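PDB 2V75: nuclear polyadenylated RNA-binding protein NAB2, which binds the poly(A) tails of messenger RNAs, shielding them from exosome degradation and helping to control tail length and nuclear export. Local coordinates for residues E16-I21 / K29-Y34. Sequence-based numbering, arbitrary orientation.
Sequences EKLAGI and KYVAEY
Leu-18 and Val-31 meet in the core of the all-helical, PWI-like N-terminal domain of Nab2, joining the C-terminal end of helix 7-18 to helix 28-40. The contact is small, made between apolar side chains, and the backbones stay well apart: the nearest CA atoms, those of Leu-18 and Ala-32, are separated by 7.9 Å. Leucine, long and branched at its end, suits this gap. Its CB points to the second helix but touches nothing there. CG continues the reach, and because CD1 lies anti to CA (chi2 177°), that methyl becomes the outermost point of the chain. CD1 lands beside Val-31, 3.7 Å from its CG1, and also approaches the Val-31 CB. The other methyl, CD2, lies 3.9 Å from CD1 of Ile-21 in its own segment and is also near Val-31 CG1. Val-31 suits its place because its beta-branched side chain offers a broad apolar surface close to the helix. CG1, anti to the backbone N (chi1 175°), is the branch that faces Leu-18. One residue on, Ala-32 places its CB 4.3 Å from Leu-18 CD1; so short a side chain lets the leucine tip come near the helix backbone. Val-67 of helix 61-79 and Phe-24 also pack on Leu-18, while Phe-56 and Glu-26 touch Val-31. Leu-18 is also the first residue of a type I beta turn ending at Ile-21, closed by the bond from Ile-21 N to Leu-18 O. The same methyl, CD1 of Leu-18, also lies 3.9 Å from the backbone N of Ala-32.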
loop_
_atom_site.group_PDB
_atom_site.type_symbol
_atom_site.label_atom_id
_atom_site.label_comp_id
_atom_site.label_asym_id
_atom_site.label_seq_id
_atom_site.Cartn_x
_atom_site.Cartn_y
_atom_site.Cartn_z
ATOM N N GLU A 16 -2.282 4.592 -5.413
ATOM C CA GLU A 16 -2.804 4.109 -6.682
ATOM C C GLU A 16 -3.556 2.787 -6.476
ATOM O O GLU A 16 -4.622 2.544 -7.072
ATOM C CB GLU A 16 -1.673 3.946 -7.707
ATOM C CG GLU A 16 -1.024 5.225 -8.068
ATOM C CD GLU A 16 -1.895 6.127 -8.908
ATOM O OE1 GLU A 16 -2.707 5.664 -9.746
ATOM O OE2 GLU A 16 -1.650 7.346 -8.859
ATOM N N LYS A 17 -2.983 1.952 -5.631
ATOM C CA LYS A 17 -3.595 0.649 -5.301
ATOM C C LYS A 17 -4.923 0.850 -4.577
ATOM O O LYS A 17 -5.962 0.310 -4.983
ATOM C CB LYS A 17 -2.626 -0.178 -4.486
ATOM C CG LYS A 17 -3.164 -1.558 -4.019
ATOM C CD LYS A 17 -3.427 -2.500 -5.140
ATOM C CE LYS A 17 -3.893 -3.831 -4.524
ATOM N NZ LYS A 17 -3.943 -4.917 -5.495
ATOM N N LEU A 18 -4.905 1.703 -3.555
ATOM C CA LEU A 18 -6.134 2.068 -2.815
ATOM C C LEU A 18 -7.232 2.639 -3.709
ATOM O O LEU A 18 -8.435 2.335 -3.578
ATOM C CB LEU A 18 -5.758 3.038 -1.702
ATOM C CG LEU A 18 -4.836 2.514 -0.598
ATOM C CD1 LEU A 18 -4.550 3.721 0.346
ATOM C CD2 LEU A 18 -5.483 1.321 0.135
ATOM N N ALA A 19 -6.843 3.470 -4.676
ATOM C CA ALA A 19 -7.827 4.082 -5.544
ATOM C C ALA A 19 -8.608 3.071 -6.375
ATOM O O ALA A 19 -9.633 3.428 -6.981
ATOM C CB ALA A 19 -7.163 5.100 -6.496
ATOM N N GLY A 20 -8.071 1.871 -6.512
ATOM C CA GLY A 20 -8.687 0.870 -7.397
ATOM C C GLY A 20 -9.619 -0.079 -6.655
ATOM O O GLY A 20 -10.267 -0.943 -7.256
ATOM N N ILE A 21 -9.730 0.122 -5.350
ATOM C CA ILE A 21 -10.552 -0.750 -4.501
ATOM C C ILE A 21 -12.009 -0.306 -4.487
ATOM O O ILE A 21 -12.344 0.805 -4.049
ATOM C CB ILE A 21 -10.025 -0.767 -3.041
ATOM C CG1 ILE A 21 -8.600 -1.296 -3.034
ATOM C CG2 ILE A 21 -11.040 -1.469 -2.117
ATOM C CD1 ILE A 21 -7.911 -1.182 -1.679
ATOM N N LYS A 29 -4.881 9.356 0.923
ATOM C CA LYS A 29 -3.564 9.961 1.116
ATOM C C LYS A 29 -3.109 9.592 2.530
ATOM O O LYS A 29 -1.960 9.205 2.749
ATOM C CB LYS A 29 -3.650 11.456 0.940
ATOM C CG LYS A 29 -2.307 12.170 0.904
ATOM C CD LYS A 29 -2.429 13.677 0.594
ATOM C CE LYS A 29 -2.510 13.957 -0.907
ATOM N NZ LYS A 29 -1.433 13.234 -1.648
ATOM N N TYR A 30 -4.036 9.652 3.481
ATOM C CA TYR A 30 -3.675 9.334 4.871
ATOM C C TYR A 30 -3.367 7.868 5.052
ATOM O O TYR A 30 -2.338 7.547 5.666
ATOM C CB TYR A 30 -4.804 9.693 5.825
ATOM C CG TYR A 30 -4.524 9.305 7.270
ATOM C CD1 TYR A 30 -3.593 10.000 8.011
ATOM C CD2 TYR A 30 -5.202 8.266 7.897
ATOM C CE1 TYR A 30 -3.356 9.674 9.351
ATOM C CE2 TYR A 30 -4.951 7.919 9.243
ATOM C CZ TYR A 30 -4.004 8.627 9.950
ATOM O OH TYR A 30 -3.755 8.363 11.291
ATOM N N VAL A 31 -4.246 6.990 4.551
ATOM C CA VAL A 31 -4.011 5.527 4.622
ATOM C C VAL A 31 -2.653 5.202 3.958
ATOM O O VAL A 31 -1.844 4.447 4.516
ATOM C CB VAL A 31 -5.167 4.696 4.039
ATOM C CG1 VAL A 31 -4.842 3.177 4.025
ATOM C CG2 VAL A 31 -6.498 4.961 4.771
ATOM N N ALA A 32 -2.362 5.784 2.806
ATOM C CA ALA A 32 -1.082 5.544 2.147
ATOM C C ALA A 32 0.088 6.002 3.029
ATOM O O ALA A 32 1.102 5.304 3.189
ATOM C CB ALA A 32 -1.044 6.256 0.784
ATOM N N GLU A 33 -0.047 7.154 3.662
ATOM C CA GLU A 33 1.027 7.646 4.523
ATOM C C GLU A 33 1.212 6.720 5.718
ATOM O O GLU A 33 2.344 6.497 6.170
ATOM C CB GLU A 33 0.717 9.056 4.990
ATOM C CG GLU A 33 0.967 10.102 3.900
ATOM C CD GLU A 33 2.266 10.877 4.102
ATOM O OE1 GLU A 33 3.042 10.546 5.034
ATOM O OE2 GLU A 33 2.486 11.854 3.343
ATOM N N TYR A 34 0.101 6.246 6.259
ATOM C CA TYR A 34 0.168 5.428 7.467
ATOM C C TYR A 34 0.839 4.104 7.092
ATOM O O TYR A 34 1.711 3.618 7.819
ATOM C CB TYR A 34 -1.213 5.131 8.023
ATOM C CG TYR A 34 -1.232 4.802 9.481
ATOM C CD1 TYR A 34 -1.397 5.771 10.432
ATOM C CD2 TYR A 34 -1.037 3.518 9.927
ATOM C CE1 TYR A 34 -1.395 5.458 11.798
ATOM C CE2 TYR A 34 -1.021 3.219 11.263
ATOM C CZ TYR A 34 -1.178 4.174 12.205
ATOM O OH TYR A 34 -1.146 3.741 13.525
#